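Local atomic coordinates of possible transcriptional regulatory arsR-family protein (Mycobacterium bovis, PDB entry 3GW2), a protein that probably binds DNA as a dimeric ArsR-family transcriptional regulator and forms part of a regulatory network that coordinates tolerance to the antitubercular drug bedaquiline. Residues Gly19-Asn24 / Gly65-Ala70; Leu31-Gln36 / Ala45-Met50. All blocks are in the same frame, centred on the assembly; numbering follows the deposited sequence.

Interaction 1 of 2, residues Gly19-Asn24 / Gly65-Ala70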
ATOM      1  N   GLY A  19      -3.511  -0.180  -1.039  1.00 36.37           N
ATOM      2  CA  GLY A  19      -2.815   0.896  -0.354  1.00 37.21           C
ATOM      3  C   GLY A  19      -3.601   1.484   0.807  1.00 38.21           C
ATOM      4  O   GLY A  19      -3.051   1.709   1.885  1.00 37.92           O
ATOM      5  N   LYS A  20      -4.888   1.738   0.578  1.00 38.96           N
ATOM      6  CA  LYS A  20      -5.786   2.228   1.625  1.00 40.50           C
ATOM      7  C   LYS A  20      -5.798   1.275   2.816  1.00 40.38           C
ATOM      8  O   LYS A  20      -5.687   1.716   3.953  1.00 41.26           O
ATOM      9  CB  LYS A  20      -7.202   2.425   1.072  1.00 40.47           C
ATOM     10  CG  LYS A  20      -8.203   3.043   2.061  1.00 42.10           C
ATOM     11  CD  LYS A  20      -9.408   3.643   1.314  1.00 42.18           C
ATOM     12  CE  LYS A  20     -10.281   4.502   2.237  1.00 46.16           C
ATOM     13  NZ  LYS A  20     -10.609   3.766   3.506  1.00 46.74           N
ATOM     14  N   ALA A  21      -5.897  -0.030   2.552  1.00 40.45           N
ATOM     15  CA  ALA A  21      -5.864  -1.040   3.621  1.00 40.31           C
ATOM     16  C   ALA A  21      -4.569  -0.990   4.421  1.00 40.50           C
ATOM     17  O   ALA A  21      -4.583  -1.198   5.635  1.00 40.92           O
ATOM     18  CB  ALA A  21      -6.068  -2.439   3.050  1.00 40.38           C
ATOM     19  N   LEU A  22      -3.457  -0.714   3.735  1.00 39.89           N
ATOM     20  CA  LEU A  22      -2.141  -0.706   4.358  1.00 39.50           C
ATOM     21  C   LEU A  22      -1.848   0.599   5.076  1.00 39.33           C
ATOM     22  O   LEU A  22      -0.894   0.686   5.842  1.00 39.60           O
ATOM     23  CB  LEU A  22      -1.046  -0.972   3.306  1.00 39.54           C
ATOM     24  CG  LEU A  22      -0.882  -2.382   2.724  1.00 39.40           C
ATOM     25  CD1 LEU A  22       0.089  -2.399   1.514  1.00 39.72           C
ATOM     26  CD2 LEU A  22      -0.428  -3.382   3.781  1.00 39.93           C
ATOM     27  N   ALA A  23      -2.677   1.609   4.836  1.00 39.25           N
ATOM     28  CA  ALA A  23      -2.369   2.987   5.230  1.00 39.57           C
ATOM     29  C   ALA A  23      -2.677   3.318   6.692  1.00 39.55           C
ATOM     30  O   ALA A  23      -3.065   4.433   6.996  1.00 40.22           O
ATOM     31  CB  ALA A  23      -3.090   3.978   4.303  1.00 39.33           C
ATOM     32  N   ASN A  24      -2.501   2.352   7.585  1.00 39.27           N
ATOM     33  CA  ASN A  24      -2.736   2.566   9.002  1.00 38.74           C
ATOM     34  C   ASN A  24      -1.774   1.685   9.783  1.00 38.32           C
ATOM     35  O   ASN A  24      -1.843   0.456   9.701  1.00 37.44           O
ATOM     36  CB  ASN A  24      -4.201   2.263   9.347  1.00 39.42           C
ATOM     37  CG  ASN A  24      -4.537   2.538  10.807  1.00 39.57           C
ATOM     38  OD1 ASN A  24      -4.038   1.866  11.708  1.00 39.50           O
ATOM     39  ND2 ASN A  24      -5.394   3.520  11.042  1.00 40.32           N
ATOM     40  N   GLY A  65      -9.386  -4.274   0.958  1.00 32.09           N
ATOM     41  CA  GLY A  65      -8.144  -4.225   0.211  1.00 32.07           C
ATOM     42  C   GLY A  65      -7.676  -5.597  -0.238  1.00 32.46           C
ATOM     43  O   GLY A  65      -6.596  -5.726  -0.817  1.00 32.72           O
ATOM     44  N   GLY A  66      -8.484  -6.625   0.029  1.00 32.62           N
ATOM     45  CA  GLY A  66      -8.195  -7.975  -0.429  1.00 32.69           C
ATOM     46  C   GLY A  66      -7.097  -8.679   0.346  1.00 33.08           C
ATOM     47  O   GLY A  66      -6.575  -9.704  -0.113  1.00 33.96           O
ATOM     48  N   LEU A  67      -6.779  -8.164   1.531  1.00 32.55           N
ATOM     49  CA  LEU A  67      -5.606  -8.604   2.283  1.00 32.37           C
ATOM     50  C   LEU A  67      -5.912  -9.713   3.294  1.00 32.18           C
ATOM     51  O   LEU A  67      -5.017 -10.458   3.697  1.00 32.14           O
ATOM     52  CB  LEU A  67      -4.939  -7.415   2.989  1.00 32.27           C
ATOM     53  CG  LEU A  67      -4.362  -6.289   2.122  1.00 32.53           C
ATOM     54  CD1 LEU A  67      -3.628  -5.282   2.990  1.00 32.72           C
ATOM     55  CD2 LEU A  67      -3.443  -6.817   1.022  1.00 33.12           C
ATOM     56  N   VAL A  68      -7.172  -9.801   3.709  1.00 31.76           N
ATOM     57  CA  VAL A  68      -7.624 -10.870   4.594  1.00 31.30           C
ATOM     58  C   VAL A  68      -8.923 -11.489   4.056  1.00 31.75           C
ATOM     59  O   VAL A  68      -9.635 -10.860   3.262  1.00 31.26           O
ATOM     60  CB  VAL A  68      -7.844 -10.378   6.054  1.00 31.40           C
ATOM     61  CG1 VAL A  68      -6.519  -9.940   6.701  1.00 31.95           C
ATOM     62  CG2 VAL A  68      -8.891  -9.254   6.124  1.00 29.42           C
ATOM     63  N   GLU A  69      -9.211 -12.722   4.472  1.00 31.85           N
ATOM     64  CA  GLU A  69     -10.518 -13.332   4.229  1.00 32.28           C
ATOM     65  C   GLU A  69     -11.137 -13.711   5.558  1.00 32.41           C
ATOM     66  O   GLU A  69     -10.431 -13.812   6.563  1.00 31.42           O
ATOM     67  CB  GLU A  69     -10.410 -14.550   3.314  1.00 32.92           C
ATOM     68  CG  GLU A  69      -9.810 -14.209   1.958  1.00 35.72           C
ATOM     69  CD  GLU A  69     -10.664 -14.651   0.800  1.00 40.98           C
ATOM     70  OE1 GLU A  69     -11.477 -15.586   0.977  1.00 43.58           O
ATOM     71  OE2 GLU A  69     -10.518 -14.067  -0.302  1.00 43.37           O
ATOM     72  N   ALA A  70     -12.454 -13.906   5.557  1.00 32.64           N
ATOM     73  CA  ALA A  70     -13.204 -14.161   6.770  1.00 33.65           C
ATOM     74  C   ALA A  70     -14.119 -15.362   6.604  1.00 34.38           C
ATOM     75  O   ALA A  70     -14.577 -15.662   5.505  1.00 34.45           O
ATOM     76  CB  ALA A  70     -14.014 -12.937   7.158  1.00 33.39           C
TER
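Leu22 and Leu67 meet through matching first torsions: in each, CG lies anti to the carbonyl carbon and beside the backbone N (chi1 -73° and -63°). Leu67 then runs on extended to CD1, which is carried across to the end of helix 11-22, while Leu22 meets it with CD2, the branch that does not continue its extended chain. Leu67 CD1 lies 3.7 Å from Ala21 CB and 3.8 Å from Leu22 CD2, touching two consecutive residues of the last helical turn. The two leucine side chains cross at about a right angle, and they touch near their branched ends. Ala21 also faces the backbone of the other segment, its CB resting 3.9 Å from Gly65 CA. Ala21 and Gly65 are the pair whose CA atoms lie nearest each other, with 5.2 Å from Ala21 CA to Gly65 CA; Gly65 has no side chain between its CA and the methyl of Ala21, and the two carbons pack directly. Gly66 follows with positive phi (75°) in a Schellman motif that ends helix 52-64 and turns the chain toward strand 68-73. Between these elements, Leu67 is directed back at helix 11-22. All four touching residues are buried, and the contact is wholly apolar. Leu22 continues onto Leu28 of helix 27-34, while Leu67 also packs on Leu62 of helix 52-64 and on Val86 and Leu89 of helix 84-98. Val96 of the second subunit reaches Leu67 as well, placing this junction of the winged helix-turn-helix core, where helix 52-64, the probable recognition helix, gives way to the first strand of the wing, beside the dimer interface.

Interaction 2 of 2, residues Leu31-Gln36 / Ala45-Met50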
ATOM      1  N   LEU A  31      -1.969  -7.724  10.665  1.00 36.47           N
ATOM      2  CA  LEU A  31      -1.309  -8.552   9.649  1.00 37.29           C
ATOM      3  C   LEU A  31      -0.171  -9.372  10.231  1.00 37.85           C
ATOM      4  O   LEU A  31      -0.057 -10.565   9.945  1.00 38.64           O
ATOM      5  CB  LEU A  31      -0.853  -7.693   8.454  1.00 37.04           C
ATOM      6  CG  LEU A  31      -1.975  -7.140   7.574  1.00 36.16           C
ATOM      7  CD1 LEU A  31      -1.398  -6.283   6.454  1.00 37.88           C
ATOM      8  CD2 LEU A  31      -2.825  -8.267   6.985  1.00 34.13           C
ATOM      9  N   ASP A  32       0.648  -8.754  11.083  1.00 39.12           N
ATOM     10  CA  ASP A  32       1.712  -9.485  11.788  1.00 40.47           C
ATOM     11  C   ASP A  32       1.153 -10.581  12.668  1.00 40.68           C
ATOM     12  O   ASP A  32       1.719 -11.671  12.753  1.00 41.18           O
ATOM     13  CB  ASP A  32       2.575  -8.540  12.627  1.00 41.11           C
ATOM     14  CG  ASP A  32       3.905  -8.239  11.969  1.00 43.17           C
ATOM     15  OD1 ASP A  32       4.649  -9.189  11.632  1.00 45.74           O
ATOM     16  OD2 ASP A  32       4.221  -7.051  11.782  1.00 47.06           O
ATOM     17  N   LEU A  33       0.016 -10.296  13.298  1.00 40.84           N
ATOM     18  CA  LEU A  33      -0.638 -11.256  14.174  1.00 41.46           C
ATOM     19  C   LEU A  33      -1.180 -12.469  13.418  1.00 41.71           C
ATOM     20  O   LEU A  33      -1.074 -13.603  13.893  1.00 42.11           O
ATOM     21  CB  LEU A  33      -1.760 -10.581  14.963  1.00 40.87           C
ATOM     22  CG  LEU A  33      -2.416 -11.434  16.035  1.00 42.09           C
ATOM     23  CD1 LEU A  33      -1.471 -11.679  17.220  1.00 42.77           C
ATOM     24  CD2 LEU A  33      -3.702 -10.779  16.484  1.00 42.28           C
ATOM     25  N   LEU A  34      -1.757 -12.226  12.245  1.00 41.91           N
ATOM     26  CA  LEU A  34      -2.344 -13.299  11.450  1.00 42.20           C
ATOM     27  C   LEU A  34      -1.295 -14.067  10.645  1.00 43.25           C
ATOM     28  O   LEU A  34      -1.597 -15.095  10.053  1.00 42.88           O
ATOM     29  CB  LEU A  34      -3.415 -12.733  10.510  1.00 41.64           C
ATOM     30  CG  LEU A  34      -4.655 -12.086  11.142  1.00 40.40           C
ATOM     31  CD1 LEU A  34      -5.540 -11.563  10.055  1.00 39.43           C
ATOM     32  CD2 LEU A  34      -5.404 -13.079  12.017  1.00 38.29           C
ATOM     33  N   ALA A  35      -0.070 -13.553  10.631  1.00 45.05           N
ATOM     34  CA  ALA A  35       0.992 -14.062   9.776  1.00 46.81           C
ATOM     35  C   ALA A  35       1.986 -14.828  10.597  1.00 47.76           C
ATOM     36  O   ALA A  35       2.861 -14.222  11.203  1.00 49.19           O
ATOM     37  CB  ALA A  35       1.701 -12.894   9.049  1.00 47.15           C
ATOM     38  N   GLN A  36       1.840 -16.151  10.659  1.00 48.44           N
ATOM     39  CA  GLN A  36       0.682 -16.835  10.082  1.00 48.06           C
ATOM     40  C   GLN A  36      -0.165 -17.601  11.137  1.00 47.15           C
ATOM     41  O   GLN A  36       0.334 -18.090  12.168  1.00 47.81           O
ATOM     42  CB  GLN A  36       1.108 -17.715   8.898  1.00 48.38           C
ATOM     43  CG  GLN A  36      -0.032 -18.325   8.065  1.00 49.83           C
ATOM     44  CD  GLN A  36      -0.635 -17.394   7.020  1.00 50.18           C
ATOM     45  OE1 GLN A  36       0.076 -16.657   6.317  1.00 52.19           O
ATOM     46  NE2 GLN A  36      -1.958 -17.452   6.883  1.00 48.75           N
ATOM     47  N   ALA A  45      -8.683  -8.468  18.589  1.00 29.54           N
ATOM     48  CA  ALA A  45      -8.969  -7.251  19.345  1.00 29.26           C
ATOM     49  C   ALA A  45      -8.152  -7.229  20.636  1.00 29.00           C
ATOM     50  O   ALA A  45      -7.501  -6.232  20.966  1.00 29.47           O
ATOM     51  CB  ALA A  45     -10.447  -7.184  19.664  1.00 28.85           C
ATOM     52  N   THR A  46      -8.186  -8.342  21.358  1.00 27.98           N
ATOM     53  CA  THR A  46      -7.465  -8.490  22.617  1.00 27.31           C
ATOM     54  C   THR A  46      -5.941  -8.413  22.436  1.00 27.35           C
ATOM     55  O   THR A  46      -5.250  -7.729  23.205  1.00 26.37           O
ATOM     56  CB  THR A  46      -7.851  -9.807  23.286  1.00 27.23           C
ATOM     57  OG1 THR A  46      -9.266  -9.798  23.543  1.00 26.60           O
ATOM     58  CG2 THR A  46      -7.104  -9.992  24.619  1.00 27.88           C
ATOM     59  N   ALA A  47      -5.428  -9.098  21.412  1.00 26.90           N
ATOM     60  CA  ALA A  47      -3.994  -9.106  21.135  1.00 27.64           C
ATOM     61  C   ALA A  47      -3.470  -7.723  20.757  1.00 27.72           C
ATOM     62  O   ALA A  47      -2.346  -7.372  21.095  1.00 28.07           O
ATOM     63  CB  ALA A  47      -3.651 -10.126  20.032  1.00 26.99           C
ATOM     64  N   THR A  48      -4.269  -6.940  20.053  1.00 28.27           N
ATOM     65  CA  THR A  48      -3.793  -5.640  19.584  1.00 29.30           C
ATOM     66  C   THR A  48      -4.235  -4.491  20.493  1.00 30.20           C
ATOM     67  O   THR A  48      -3.919  -3.335  20.226  1.00 30.86           O
ATOM     68  CB  THR A  48      -4.305  -5.338  18.181  1.00 29.86           C
ATOM     69  OG1 THR A  48      -5.739  -5.325  18.217  1.00 30.14           O
ATOM     70  CG2 THR A  48      -3.800  -6.382  17.204  1.00 28.89           C
ATOM     71  N   GLY A  49      -4.957  -4.813  21.564  1.00 30.26           N
ATOM     72  CA  GLY A  49      -5.475  -3.795  22.472  1.00 30.81           C
ATOM     73  C   GLY A  49      -6.559  -2.908  21.855  1.00 31.47           C
ATOM     74  O   GLY A  49      -6.759  -1.798  22.320  1.00 30.54           O
HETATM   75  N   MSE A  50      -7.263  -3.400  20.830  1.00 31.45           N
HETATM   76  CA  MSE A  50      -8.327  -2.627  20.184  1.00 34.38           C
HETATM   77  C   MSE A  50      -9.663  -3.032  20.768  1.00 32.69           C
HETATM   78  O   MSE A  50      -9.875  -4.204  21.032  1.00 32.47           O
HETATM   79  CB  MSE A  50      -8.386  -2.875  18.669  1.00 33.73           C
HETATM   80  CG  MSE A  50      -7.184  -2.394  17.868  1.00 34.78           C
HETATM   81 SE   MSE A  50      -7.345  -3.090  16.036  1.00 44.93          SE
HETATM   82  CE  MSE A  50      -5.478  -2.805  15.460  1.00 38.76           C
TER
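Ala47 meets Leu33 between helices 41-48 and 27-34, and the second segment approaches it from Ala45, whose CB points away from Leu33 and packs instead on Leu52 and Ala55 of helix 52-64. Two residues on, Ala47 presents its methyl to the forked end of Leu33: CB is 3.6 Å from Leu33 CD2 and 3.9 Å from Leu33 CD1. Leu33 reaches it with CG anti to the backbone N (chi1 -173°), and its side chain touches Ile44 too. The nearest CA atoms, Leu33 CA and Ala47 CA, are 8.0 Å apart, and the two segments touch through side chains, at the surface. Helix 41-48 is the first helix of the helix-turn-helix motif, and this contact sets it against the preceding helix of the winged fold. Thr48 adds a looser touch, CG2 lying 4.5 Å from Leu33 CD2, while its OG1 is hydrogen-bonded to Ile44 O within its own helix. Gly49 then adopts positive phi (68°) in a Schellman motif that closes the helix and begins the turn of the helix-turn-helix. Met50, a selenomethionine here, returns a backbone bond of 2.8 Å from its N to Ala45 O, and its side chain packs on Ala55 and Asn58 of helix 52-64.

In the fold
From the N terminus, helix 11-22 supplies the first half of interaction 1, and helix 27-34 follows directly with the first half of interaction 2. The chain then passes strand 39-40 and enters helix 41-48, where interaction 2 closes a short loop. Only after helix 52-64 does residue range 65-70 return to helix 11-22, closing the longer loop of interaction 1, within which interaction 2 lies entirely. Their centres are about 14 Å apart, yet they meet at helix 27-34: Leu31 packs on Leu22, Leu67 and Val68, and Leu34 on Val68. The buried contact near the dimer interface is thereby linked to the outer contact with the DNA-binding motif.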